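Local coordinates for protein Afp3 (Serratia entomophila, PDB 6RBN) that forms, probably together with related sheath proteins, the contractile helical sheath around the inner tube of a phage-tail-like injection system, seen here in its extended state, at residues D[164-169]-D[188-193]; D[193-198]-D[204-209]; D[157-162]-D[270-275]; D[333-338]-D[346-351]; D[141-146]-D[171-176]. All blocks are in the same frame, centred on the assembly; numbering follows the deposited sequence.

Contact 1: D[164-169]-D[188-193]; sequences TYRTAV and DSVNGD
Asp-188, at the end of the 185-188 region, and Arg-166 of helix 163-172 cross their side chains at about a right angle and form a long salt bridge. Asp-188 OD2 lies in the guanidinium plane, at its edge, but stands 3.8 Å from NH1 of Arg-166, and the carboxylate is turned 50° from that plane. Asp-188 CB is also near, 3.3 Å from Arg-166 NH1. The stronger polar partners are others: Arg-166 NE donates to the backbone O of Asp-162, one turn back, and Asp-188 OD1 is hydrogen-bonded to Ser-271 OG. The arginine chain is bent at chi3 (-68°), which swings its end round so that NE can serve the backbone while NH1 turns to the aspartate. Ser-189 directs its CB away from the helix and organises the loop instead: its OG accepts from Gly-192 N at 2.9 Å, an ST motif, and donates to the backbone O of Asp-193 at 2.7 Å. Val-190 comes back to the arginine, its CG2 lying obliquely 4.5 Å from Arg-166 NH2. Gly-192 then turns the chain with a positive phi of 119°, a conformation suited to glycine, and brings it to Asp-193. Around this contact, Val-190 also touches Glu-163 at the start of the helix, whereas Asp-188 packs on Tyr-170 further along it and on Tyr-207 of strand 204-207, the parallel neighbour of strand 185-188. On another side of the helix Tyr-165 and Val-169 rest on Val-33 of strand 31-34.

Contact 2: D[193-198]-D[204-209]; sequences DAPSAV and VAVYYP
The irregular connection between the parallel neighbours 185-188 and 204-207 folds back here over one face of the second strand, so that Val-198 and Pro-195 lie against Val-204 and Val-206. The valine pair is the closer: Val-198 CB is 3.7 Å from Val-204 CG2, and the branches interlock, Val-198 CG1 meeting that same methyl and Val-198 CG2 lying 4.0 Å from Val-204 CG1. With CG1 anti to the backbone N (chi1 175°), Val-204 offers both methyls to its partner. Two residues on, Val-206 CG2 touches the ring at Pro-195 CD, 4.3 Å away. Between these contacts Ser-196 OG donates to the backbone O of Pro-195 at 2.6 Å, from above the carbonyl plane. Ala-205 and Tyr-207 serve the other face of the strand and pack on Ile-347 and on helix 271-284. Val-204 is also joined by a backbone hydrogen bond to Gln-338, whose side chain touches Ala-194 and Val-206. Branched methyls and a proline ring thus make the close contacts, without any hydrogen bond between the segments. Between these two only apolar packing is at work; polar bonds that hold the connection go to other parts, such as Gln-338 and Ser-189.

Contact 3: D[157-162]-D[270-275]; sequences ASPDPD and PSALIA
Ser-271, the first residue of helix 271-284, presents its CB to Ala-157: the two CB atoms are 4.0 Å apart, and the CA of Ala-157 is only slightly farther off. One bond on, the side chain leaves the contact. Its OG, set anti to the carbonyl carbon (chi1 -70°), has two acceptors within hydrogen-bonding reach, Asp-188 OD1 and the backbone O of Leu-186, which must share or compete for its one proton. The methyl of Ala-157 also approaches Ser-271 O at 3.8 Å, an oxygen that already accepts from Ala-275 N in the first helical turn, and it reaches Ala-275 CB at 4.3 Å. Small side chains one turn apart therefore let the loop lie close to the helix. Pro-159 adds a second point, its CB 3.7 Å from Ala-272 CB. Beyond it the loop stabilises itself by an Asx turn, Asp-160 OD2 accepting from Asp-162 N at 3.2 Å and also forming a salt bridge with Arg-35. The contact thus joins a loop to a helix start in the subtilisin-like region of the sheath protein, across more than a hundred residues. Pro-159 is wedged among Ala-272, strand 31-34 (Phe-32 and Ala-34) and Ala-114 of helix 111-120. Ala-275 likewise packs on Phe-32 and Tyr-118, while Ser-158, turned from the contact, faces Arg-166, Val-169 and Tyr-170 of helix 163-172.

Contact 4: D[333-338]-D[346-351]; sequences WGSRTQ and YIPVRR
Ser-335 gives its backbone O to the N of Ile-347, first residue of helix 347-364, in a nearly straight hydrogen bond of 2.8 Å (170° at the hydrogen), with the donor standing above the carbonyl plane. Tyr-346, at the N-cap position, adds a CA-H...O contact to the same Ser-335 O at 3.3 Å and brings its ring edge to it. Ser-335 also packs on Phe-272 of a neighbouring Afp2 chain. Arg-336 forms a single beta bridge with Tyr-346. Their side chains run alongside each other in the same direction, NH2 of Arg-336 ending 4.0 Å from Tyr-346 OH, and both ends bind Glu-439 OE2, by salt bridge and hydrogen bond respectively. The backbone O of Arg-336 touches Ile-347 CD1 at 3.6 Å and accepts from Asn-320 ND2. Thr-337, with CG2 anti to its carbonyl carbon, slides this methyl past Ile-347, 3.7 Å from CG1. Chemically, the contact ties a helix start to the preceding chain: an N-H of the first turn, which has no acceptor within the helix, is met by a loop carbonyl. The helix start probably polarises that carbonyl, and Glu-439, gripped twice, is probably kept ionised.

Contact 5: D[141-146]-D[171-176]; sequences AALPDL and GALAAS
The backbone O of Leu-173 is held by Ser-176 in two ways: the serine OG donates to it at 3.0 Å, from above the carbonyl plane, and Ser-176 N adds a weak bond at 3.4 Å. Both residues also touch the segment 141-146. The bonds keep the chain in a turn at 173-176, and the serine, with CB directed across the contact, stands 4.5 Å from Pro-144 CB. Pro-144 buries more surface here than any other residue. Its ring points at the turn, and CG comes to 3.4 Å from the carbonyl O of Ala-172, whose own methyl is also directed at this segment. Proline is at ease here, near the start of helix 143-149, where a residue needs no N-H for the helical bonding. Beside the ring two leucines meet at an oblique angle. Leu-143, its CG anti to the backbone N (chi1 -179°), puts CD2 3.8 Å from Leu-173 CD2, and its CG lies at 4.2 Å from that same methyl. In Leu-173, CG lies anti to the carbonyl carbon (chi1 -63°), and the branch that turns to Leu-143 is CD2, not the extended CD1. Behind them Leu-143 rests on Tyr-129 of strand 127-130 and Leu-173 on Leu-156. No hydrogen bond runs between the two segments, so this meeting of 141-146 with 171-176 depends on apolar carbons. The polar bonding is local to 173-176: it probably helps shape the turn that carries Leu-173, while Pro-144 meets the backbone oxygen of Ala-172 through carbon alone.

Contacts 1, 2 and 3 form one neighbourhood, their centres 7 to 12 Å apart, about the parallel pair 185-188 and 204-207. Contacts 1 and 2 share Asp-193, and both fall within the long loop of chain that contact 3 closes between 157-162 and 270-275. Contact 5 uses the far end of the helix on which contact 1 lies, its centre about 16 Å away; along the chain these two alternate. It touches contact 2, Ala-174 on Val-198. Contact 4 follows all the others in sequence and also touches contact 2, where Gln-338 joins Val-204. The first three contacts tie loops and helices round the parallel pair, and contact 4 leads on to helix 347-364.

Contact 1: D[164-169]-D[188-193]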
# COMPACT_ATOMS: atom_id res chain seq x y z
N THR D 164 -55.84 -33.44 58.49
CA THR D 164 -57.00 -32.77 57.93
C THR D 164 -56.72 -31.31 57.57
O THR D 164 -57.50 -30.72 56.82
CB THR D 164 -58.17 -32.83 58.91
OG1 THR D 164 -57.81 -32.19 60.13
CG2 THR D 164 -58.55 -34.28 59.19
N TYR D 165 -55.64 -30.74 58.11
CA TYR D 165 -55.24 -29.39 57.72
C TYR D 165 -54.74 -29.37 56.28
O TYR D 165 -55.07 -28.46 55.52
CB TYR D 165 -54.16 -28.90 58.67
CG TYR D 165 -53.73 -27.45 58.50
CD1 TYR D 165 -54.41 -26.43 59.13
CD2 TYR D 165 -52.64 -27.12 57.72
CE1 TYR D 165 -54.01 -25.11 58.99
CE2 TYR D 165 -52.23 -25.82 57.57
CZ TYR D 165 -52.92 -24.82 58.20
OH TYR D 165 -52.51 -23.52 58.04
N ARG D 166 -53.95 -30.37 55.90
CA ARG D 166 -53.36 -30.39 54.57
C ARG D 166 -54.39 -30.76 53.51
O ARG D 166 -54.30 -30.29 52.37
CB ARG D 166 -52.20 -31.38 54.53
CG ARG D 166 -51.00 -30.92 55.31
CD ARG D 166 -49.95 -32.00 55.35
NE ARG D 166 -50.41 -33.13 56.14
CZ ARG D 166 -49.71 -34.24 56.34
NH1 ARG D 166 -48.50 -34.36 55.82
NH2 ARG D 166 -50.21 -35.22 57.07
N THR D 167 -55.37 -31.59 53.86
CA THR D 167 -56.42 -31.97 52.93
C THR D 167 -57.30 -30.78 52.55
O THR D 167 -57.72 -30.67 51.40
CB THR D 167 -57.26 -33.09 53.55
OG1 THR D 167 -56.40 -34.18 53.90
CG2 THR D 167 -58.31 -33.61 52.59
N ALA D 168 -57.52 -29.85 53.49
CA ALA D 168 -58.22 -28.62 53.15
C ALA D 168 -57.37 -27.70 52.28
O ALA D 168 -57.90 -26.95 51.47
CB ALA D 168 -58.65 -27.89 54.42
N VAL D 169 -56.04 -27.76 52.44
CA VAL D 169 -55.16 -26.95 51.61
C VAL D 169 -54.97 -27.59 50.23
O VAL D 169 -55.01 -26.90 49.21
CB VAL D 169 -53.82 -26.73 52.33
CG1 VAL D 169 -52.82 -26.02 51.45
CG2 VAL D 169 -54.04 -25.94 53.60
N ASP D 188 -47.83 -34.81 50.69
CA ASP D 188 -47.25 -35.74 51.65
C ASP D 188 -48.22 -36.88 51.88
O ASP D 188 -49.40 -36.65 52.18
CB ASP D 188 -46.95 -35.04 52.97
CG ASP D 188 -45.82 -34.07 52.85
OD1 ASP D 188 -44.87 -34.35 52.09
OD2 ASP D 188 -45.89 -32.99 53.48
N SER D 189 -47.73 -38.11 51.76
CA SER D 189 -48.57 -39.26 52.01
C SER D 189 -48.79 -39.43 53.51
O SER D 189 -48.03 -38.92 54.34
CB SER D 189 -47.95 -40.52 51.42
OG SER D 189 -48.78 -41.64 51.65
N VAL D 190 -49.85 -40.14 53.86
CA VAL D 190 -50.21 -40.37 55.25
C VAL D 190 -49.84 -41.78 55.69
O VAL D 190 -49.19 -41.97 56.71
CB VAL D 190 -51.72 -40.10 55.45
CG1 VAL D 190 -52.09 -40.30 56.91
CG2 VAL D 190 -52.05 -38.70 54.98
N ASN D 191 -50.25 -42.79 54.91
CA ASN D 191 -49.88 -44.16 55.21
C ASN D 191 -49.43 -44.92 53.97
O ASN D 191 -49.38 -46.16 53.99
CB ASN D 191 -51.04 -44.90 55.90
CG ASN D 191 -52.35 -44.82 55.12
OD1 ASN D 191 -52.40 -44.28 54.02
ND2 ASN D 191 -53.41 -45.38 55.69
N GLY D 192 -49.08 -44.23 52.89
CA GLY D 192 -48.52 -44.89 51.73
C GLY D 192 -49.33 -44.73 50.47
O GLY D 192 -49.26 -45.58 49.57
N ASP D 193 -50.10 -43.65 50.37
CA ASP D 193 -50.90 -43.41 49.18
C ASP D 193 -51.08 -41.91 48.99
O ASP D 193 -50.81 -41.11 49.89
CB ASP D 193 -52.25 -44.14 49.25
CG ASP D 193 -53.03 -43.81 50.51
OD1 ASP D 193 -52.52 -43.10 51.39
OD2 ASP D 193 -54.19 -44.27 50.61

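Contact 2: D[193-198]-D[204-209]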
# COMPACT_ATOMS: atom_id res chain seq x y z
N ASP D 193 -50.10 -43.65 50.37
CA ASP D 193 -50.90 -43.41 49.18
C ASP D 193 -51.08 -41.91 48.99
O ASP D 193 -50.81 -41.11 49.89
CB ASP D 193 -52.25 -44.14 49.25
CG ASP D 193 -53.03 -43.81 50.51
OD1 ASP D 193 -52.52 -43.10 51.39
OD2 ASP D 193 -54.19 -44.27 50.61
N ALA D 194 -51.55 -41.54 47.80
CA ALA D 194 -51.79 -40.14 47.48
C ALA D 194 -52.95 -39.60 48.32
O ALA D 194 -53.88 -40.34 48.65
CB ALA D 194 -52.11 -40.00 45.99
N PRO D 195 -52.92 -38.31 48.67
CA PRO D 195 -53.98 -37.76 49.54
C PRO D 195 -55.32 -37.52 48.86
O PRO D 195 -56.22 -36.93 49.48
CB PRO D 195 -53.37 -36.44 50.03
CG PRO D 195 -52.39 -36.06 48.99
CD PRO D 195 -51.82 -37.35 48.49
N SER D 196 -55.45 -37.90 47.59
CA SER D 196 -56.69 -38.08 46.82
C SER D 196 -57.38 -36.77 46.45
O SER D 196 -58.36 -36.78 45.69
CB SER D 196 -57.69 -38.99 47.55
OG SER D 196 -58.26 -38.35 48.68
N ALA D 197 -56.90 -35.64 46.96
CA ALA D 197 -57.34 -34.36 46.42
C ALA D 197 -56.62 -34.06 45.12
O ALA D 197 -57.16 -33.36 44.25
CB ALA D 197 -57.09 -33.25 47.44
N VAL D 198 -55.42 -34.60 44.97
CA VAL D 198 -54.64 -34.48 43.75
C VAL D 198 -54.23 -35.88 43.28
O VAL D 198 -53.18 -36.42 43.67
CB VAL D 198 -53.44 -33.54 43.97
CG1 VAL D 198 -53.90 -32.10 43.88
CG2 VAL D 198 -52.85 -33.74 45.37
N VAL D 204 -47.81 -32.78 40.68
CA VAL D 204 -47.82 -33.18 42.09
C VAL D 204 -46.75 -34.23 42.32
O VAL D 204 -46.64 -35.20 41.56
CB VAL D 204 -49.21 -33.72 42.50
CG1 VAL D 204 -49.20 -34.25 43.92
CG2 VAL D 204 -50.24 -32.63 42.39
N ALA D 205 -45.94 -34.03 43.36
CA ALA D 205 -44.97 -35.01 43.83
C ALA D 205 -45.23 -35.28 45.30
O ALA D 205 -45.10 -34.38 46.13
CB ALA D 205 -43.54 -34.50 43.62
N VAL D 206 -45.59 -36.52 45.61
CA VAL D 206 -45.89 -36.94 46.98
C VAL D 206 -44.61 -37.46 47.60
O VAL D 206 -43.73 -37.97 46.90
CB VAL D 206 -47.02 -38.00 46.95
CG1 VAL D 206 -47.46 -38.43 48.34
CG2 VAL D 206 -48.20 -37.48 46.16
N TYR D 207 -44.44 -37.27 48.92
CA TYR D 207 -43.27 -37.76 49.65
C TYR D 207 -43.74 -38.37 50.95
O TYR D 207 -44.29 -37.67 51.81
CB TYR D 207 -42.27 -36.62 49.90
CG TYR D 207 -41.59 -36.15 48.64
CD1 TYR D 207 -40.44 -36.78 48.18
CD2 TYR D 207 -42.10 -35.11 47.90
CE1 TYR D 207 -39.82 -36.36 47.02
CE2 TYR D 207 -41.49 -34.69 46.74
CZ TYR D 207 -40.35 -35.32 46.30
OH TYR D 207 -39.73 -34.90 45.15
N TYR D 208 -43.54 -39.68 51.12
CA TYR D 208 -44.25 -40.41 52.17
C TYR D 208 -43.74 -40.24 53.60
O TYR D 208 -44.54 -39.80 54.44
CB TYR D 208 -44.33 -41.90 51.81
CG TYR D 208 -44.73 -42.79 52.96
CD1 TYR D 208 -46.00 -42.74 53.51
CD2 TYR D 208 -43.83 -43.71 53.49
CE1 TYR D 208 -46.35 -43.55 54.57
CE2 TYR D 208 -44.18 -44.53 54.54
CZ TYR D 208 -45.44 -44.45 55.07
OH TYR D 208 -45.79 -45.27 56.11
N PRO D 209 -42.49 -40.56 53.97
CA PRO D 209 -42.20 -40.73 55.40
C PRO D 209 -42.07 -39.39 56.13
O PRO D 209 -41.39 -38.48 55.67
CB PRO D 209 -40.85 -41.47 55.41
CG PRO D 209 -40.64 -41.93 54.02
CD PRO D 209 -41.27 -40.86 53.19

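Contact 3: D[157-162]-D[270-275]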
# COMPACT_ATOMS: atom_id res chain seq x y z
N ALA D 157 -46.13 -26.87 48.59
CA ALA D 157 -45.47 -27.57 49.72
C ALA D 157 -45.89 -27.06 51.11
O ALA D 157 -45.11 -26.42 51.80
CB ALA D 157 -43.95 -27.48 49.58
N SER D 158 -47.13 -27.33 51.50
CA SER D 158 -47.61 -26.89 52.83
C SER D 158 -47.08 -27.78 53.95
O SER D 158 -47.42 -28.97 54.00
CB SER D 158 -49.13 -26.90 52.87
OG SER D 158 -49.64 -28.22 52.83
N PRO D 159 -46.25 -27.25 54.88
CA PRO D 159 -45.54 -28.07 55.90
C PRO D 159 -46.24 -28.19 57.25
O PRO D 159 -45.80 -27.66 58.28
CB PRO D 159 -44.21 -27.32 56.03
CG PRO D 159 -44.62 -25.88 55.87
CD PRO D 159 -45.78 -25.86 54.90
N ASP D 160 -47.34 -28.94 57.31
CA ASP D 160 -48.05 -28.99 58.58
C ASP D 160 -48.26 -30.42 59.03
O ASP D 160 -48.61 -31.28 58.22
CB ASP D 160 -49.39 -28.26 58.46
CG ASP D 160 -50.04 -28.03 59.80
OD1 ASP D 160 -49.57 -27.15 60.54
OD2 ASP D 160 -51.03 -28.72 60.11
N PRO D 161 -48.06 -30.72 60.32
CA PRO D 161 -48.17 -32.12 60.77
C PRO D 161 -49.59 -32.64 60.87
O PRO D 161 -49.76 -33.86 60.94
CB PRO D 161 -47.50 -32.09 62.15
CG PRO D 161 -47.68 -30.70 62.61
CD PRO D 161 -47.57 -29.84 61.39
N ASP D 162 -50.60 -31.78 60.89
CA ASP D 162 -51.98 -32.25 60.95
C ASP D 162 -52.39 -32.82 59.60
O ASP D 162 -51.94 -32.35 58.55
CB ASP D 162 -52.91 -31.11 61.37
CG ASP D 162 -54.29 -31.60 61.79
OD1 ASP D 162 -54.54 -32.82 61.79
OD2 ASP D 162 -55.14 -30.74 62.11
N PRO D 270 -42.31 -34.00 55.26
CA PRO D 270 -41.03 -33.71 54.62
C PRO D 270 -41.06 -32.61 53.56
O PRO D 270 -40.02 -32.35 52.96
CB PRO D 270 -40.67 -35.06 53.97
CG PRO D 270 -41.97 -35.69 53.69
CD PRO D 270 -42.88 -35.27 54.79
N SER D 271 -42.19 -31.94 53.33
CA SER D 271 -42.30 -31.00 52.22
C SER D 271 -41.48 -29.74 52.43
O SER D 271 -41.08 -29.10 51.45
CB SER D 271 -43.75 -30.63 51.97
OG SER D 271 -44.47 -31.73 51.45
N ALA D 272 -41.22 -29.35 53.68
CA ALA D 272 -40.39 -28.18 53.93
C ALA D 272 -38.93 -28.47 53.62
O ALA D 272 -38.16 -27.57 53.30
CB ALA D 272 -40.56 -27.72 55.37
N LEU D 273 -38.53 -29.74 53.73
CA LEU D 273 -37.15 -30.10 53.44
C LEU D 273 -36.94 -30.35 51.95
O LEU D 273 -35.89 -30.02 51.40
CB LEU D 273 -36.74 -31.34 54.25
CG LEU D 273 -36.38 -31.21 55.73
CD1 LEU D 273 -37.60 -31.08 56.62
CD2 LEU D 273 -35.54 -32.40 56.15
N ILE D 274 -37.93 -30.95 51.29
CA ILE D 274 -37.80 -31.26 49.87
C ILE D 274 -37.88 -29.99 49.04
O ILE D 274 -37.25 -29.87 47.98
CB ILE D 274 -38.86 -32.31 49.46
CG1 ILE D 274 -38.70 -33.57 50.29
CG2 ILE D 274 -38.73 -32.69 48.01
CD1 ILE D 274 -37.35 -34.24 50.15
N ALA D 275 -38.62 -28.99 49.52
CA ALA D 275 -38.62 -27.68 48.88
C ALA D 275 -37.26 -27.01 49.01
O ALA D 275 -36.88 -26.19 48.17
CB ALA D 275 -39.71 -26.79 49.47

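Contact 4: D[333-338]-D[346-351]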
# COMPACT_ATOMS: atom_id res chain seq x y z
N TRP D 333 -35.30 -40.41 47.70
CA TRP D 333 -35.06 -41.59 46.86
C TRP D 333 -36.32 -41.82 46.03
O TRP D 333 -37.23 -42.53 46.45
CB TRP D 333 -34.72 -42.78 47.73
CG TRP D 333 -34.15 -43.96 47.04
CD1 TRP D 333 -34.77 -45.13 46.77
CD2 TRP D 333 -32.81 -44.10 46.55
NE1 TRP D 333 -33.91 -45.99 46.13
CE2 TRP D 333 -32.70 -45.37 45.99
CE3 TRP D 333 -31.69 -43.25 46.54
CZ2 TRP D 333 -31.52 -45.83 45.41
CZ3 TRP D 333 -30.53 -43.72 45.96
CH2 TRP D 333 -30.45 -44.99 45.41
N GLY D 334 -36.35 -41.24 44.83
CA GLY D 334 -37.51 -41.30 43.97
C GLY D 334 -37.79 -39.96 43.33
O GLY D 334 -37.74 -38.93 44.00
N SER D 335 -38.08 -39.96 42.03
CA SER D 335 -38.30 -38.72 41.29
C SER D 335 -39.46 -38.86 40.32
O SER D 335 -39.37 -38.47 39.15
CB SER D 335 -37.03 -38.30 40.57
OG SER D 335 -36.71 -39.22 39.55
N ARG D 336 -40.57 -39.42 40.77
CA ARG D 336 -41.76 -39.56 39.94
C ARG D 336 -42.87 -38.62 40.38
O ARG D 336 -42.97 -38.23 41.54
CB ARG D 336 -42.29 -41.00 39.96
CG ARG D 336 -41.57 -41.95 39.04
CD ARG D 336 -42.26 -43.30 39.06
NE ARG D 336 -41.78 -44.18 38.00
CZ ARG D 336 -40.76 -45.01 38.12
NH1 ARG D 336 -40.09 -45.07 39.26
NH2 ARG D 336 -40.40 -45.78 37.10
N THR D 337 -43.71 -38.26 39.41
CA THR D 337 -44.92 -37.49 39.64
C THR D 337 -46.13 -38.43 39.73
O THR D 337 -46.01 -39.65 39.63
CB THR D 337 -45.13 -36.47 38.52
OG1 THR D 337 -45.27 -37.15 37.27
CG2 THR D 337 -43.95 -35.52 38.43
N GLN D 338 -47.31 -37.84 39.93
CA GLN D 338 -48.54 -38.62 39.99
C GLN D 338 -49.01 -39.11 38.63
O GLN D 338 -49.82 -40.03 38.57
CB GLN D 338 -49.65 -37.78 40.63
CG GLN D 338 -49.49 -37.58 42.11
CD GLN D 338 -49.64 -38.87 42.86
OE1 GLN D 338 -48.69 -39.39 43.41
NE2 GLN D 338 -50.85 -39.40 42.86
N TYR D 346 -41.61 -38.34 35.16
CA TYR D 346 -40.54 -37.95 36.06
C TYR D 346 -40.66 -36.49 36.47
O TYR D 346 -41.17 -35.66 35.72
CB TYR D 346 -39.18 -38.20 35.42
CG TYR D 346 -38.89 -39.66 35.19
CD1 TYR D 346 -38.49 -40.47 36.24
CD2 TYR D 346 -39.01 -40.22 33.93
CE1 TYR D 346 -38.22 -41.81 36.04
CE2 TYR D 346 -38.75 -41.55 33.72
CZ TYR D 346 -38.35 -42.34 34.78
OH TYR D 346 -38.09 -43.67 34.57
N ILE D 347 -40.18 -36.20 37.68
CA ILE D 347 -40.08 -34.80 38.13
C ILE D 347 -39.15 -33.94 37.28
O ILE D 347 -39.57 -32.83 36.90
CB ILE D 347 -39.74 -34.76 39.63
CG1 ILE D 347 -40.82 -35.45 40.44
CG2 ILE D 347 -39.59 -33.33 40.12
CD1 ILE D 347 -40.43 -35.66 41.88
N PRO D 348 -37.90 -34.34 36.93
CA PRO D 348 -37.05 -33.38 36.20
C PRO D 348 -37.48 -33.13 34.77
O PRO D 348 -37.11 -32.09 34.20
CB PRO D 348 -35.67 -34.04 36.25
CG PRO D 348 -35.93 -35.44 36.35
CD PRO D 348 -37.12 -35.56 37.23
N VAL D 349 -38.24 -34.03 34.15
CA VAL D 349 -38.78 -33.76 32.83
C VAL D 349 -39.94 -32.77 32.94
O VAL D 349 -40.09 -31.88 32.10
CB VAL D 349 -39.21 -35.08 32.16
CG1 VAL D 349 -39.81 -34.83 30.79
CG2 VAL D 349 -38.03 -36.02 32.07
N ARG D 350 -40.74 -32.89 33.99
CA ARG D 350 -41.89 -32.01 34.16
C ARG D 350 -41.47 -30.59 34.55
O ARG D 350 -41.99 -29.62 34.00
CB ARG D 350 -42.83 -32.59 35.22
CG ARG D 350 -43.99 -31.70 35.62
CD ARG D 350 -45.06 -31.58 34.56
NE ARG D 350 -44.86 -30.43 33.69
CZ ARG D 350 -45.60 -30.16 32.62
NH1 ARG D 350 -46.61 -30.96 32.30
NH2 ARG D 350 -45.35 -29.09 31.89
N ARG D 351 -40.52 -30.46 35.48
CA ARG D 351 -40.09 -29.13 35.91
C ARG D 351 -39.13 -28.47 34.94
O ARG D 351 -38.88 -27.27 35.08
CB ARG D 351 -39.45 -29.20 37.30
CG ARG D 351 -40.43 -29.52 38.40
CD ARG D 351 -39.77 -29.54 39.77
NE ARG D 351 -39.30 -28.22 40.17
CZ ARG D 351 -38.02 -27.90 40.32
NH1 ARG D 351 -37.08 -28.81 40.10
NH2 ARG D 351 -37.68 -26.68 40.70

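Contact 5: D[141-146]-D[171-176]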
# COMPACT_ATOMS: atom_id res chain seq x y z
N ALA D 141 -60.75 -20.13 50.35
CA ALA D 141 -61.34 -19.82 49.06
C ALA D 141 -60.64 -18.63 48.40
O ALA D 141 -60.60 -18.54 47.17
CB ALA D 141 -62.83 -19.53 49.21
N ALA D 142 -60.09 -17.73 49.21
CA ALA D 142 -59.36 -16.58 48.70
C ALA D 142 -57.88 -16.87 48.48
O ALA D 142 -57.14 -15.96 48.11
CB ALA D 142 -59.50 -15.40 49.67
N LEU D 143 -57.45 -18.11 48.70
CA LEU D 143 -56.03 -18.43 48.55
C LEU D 143 -55.54 -18.48 47.10
O LEU D 143 -54.50 -17.86 46.82
CB LEU D 143 -55.70 -19.72 49.32
CG LEU D 143 -54.23 -20.16 49.27
CD1 LEU D 143 -53.34 -19.10 49.89
CD2 LEU D 143 -54.05 -21.48 49.98
N PRO D 144 -56.20 -19.16 46.14
CA PRO D 144 -55.63 -19.18 44.77
C PRO D 144 -55.67 -17.84 44.05
O PRO D 144 -54.97 -17.68 43.05
CB PRO D 144 -56.48 -20.21 44.04
CG PRO D 144 -57.08 -21.03 45.08
CD PRO D 144 -57.35 -20.08 46.18
N ASP D 145 -56.47 -16.88 44.52
CA ASP D 145 -56.46 -15.55 43.94
C ASP D 145 -55.33 -14.69 44.47
O ASP D 145 -54.91 -13.75 43.79
CB ASP D 145 -57.80 -14.87 44.19
CG ASP D 145 -58.95 -15.55 43.47
OD1 ASP D 145 -58.70 -16.16 42.41
OD2 ASP D 145 -60.09 -15.49 43.97
N LEU D 146 -54.84 -14.98 45.68
CA LEU D 146 -53.69 -14.27 46.22
C LEU D 146 -52.37 -14.81 45.68
O LEU D 146 -51.37 -14.08 45.70
CB LEU D 146 -53.67 -14.36 47.74
CG LEU D 146 -54.76 -13.64 48.53
CD1 LEU D 146 -54.62 -13.98 50.00
CD2 LEU D 146 -54.69 -12.15 48.31
N GLY D 171 -57.00 -29.54 48.64
CA GLY D 171 -58.22 -29.44 47.86
C GLY D 171 -58.47 -28.04 47.34
O GLY D 171 -59.06 -27.87 46.27
N ALA D 172 -58.03 -27.02 48.08
CA ALA D 172 -58.20 -25.64 47.63
C ALA D 172 -57.22 -25.28 46.53
O ALA D 172 -57.48 -24.36 45.75
CB ALA D 172 -58.04 -24.68 48.81
N LEU D 173 -56.09 -25.97 46.45
CA LEU D 173 -55.06 -25.69 45.46
C LEU D 173 -55.11 -26.63 44.27
O LEU D 173 -54.31 -26.48 43.34
CB LEU D 173 -53.67 -25.77 46.10
CG LEU D 173 -53.40 -24.75 47.20
CD1 LEU D 173 -52.02 -24.97 47.80
CD2 LEU D 173 -53.55 -23.35 46.67
N ALA D 174 -56.03 -27.60 44.26
CA ALA D 174 -56.06 -28.58 43.19
C ALA D 174 -56.60 -28.01 41.89
O ALA D 174 -56.26 -28.49 40.81
CB ALA D 174 -56.90 -29.79 43.61
N ALA D 175 -57.45 -26.98 41.97
CA ALA D 175 -58.01 -26.38 40.76
C ALA D 175 -57.03 -25.45 40.07
O ALA D 175 -57.22 -25.12 38.89
CB ALA D 175 -59.30 -25.63 41.10
N SER D 176 -55.99 -25.00 40.77
CA SER D 176 -55.02 -24.10 40.18
C SER D 176 -53.84 -24.82 39.55
O SER D 176 -52.99 -24.16 38.94
CB SER D 176 -54.51 -23.11 41.23
OG SER D 176 -53.76 -23.79 42.23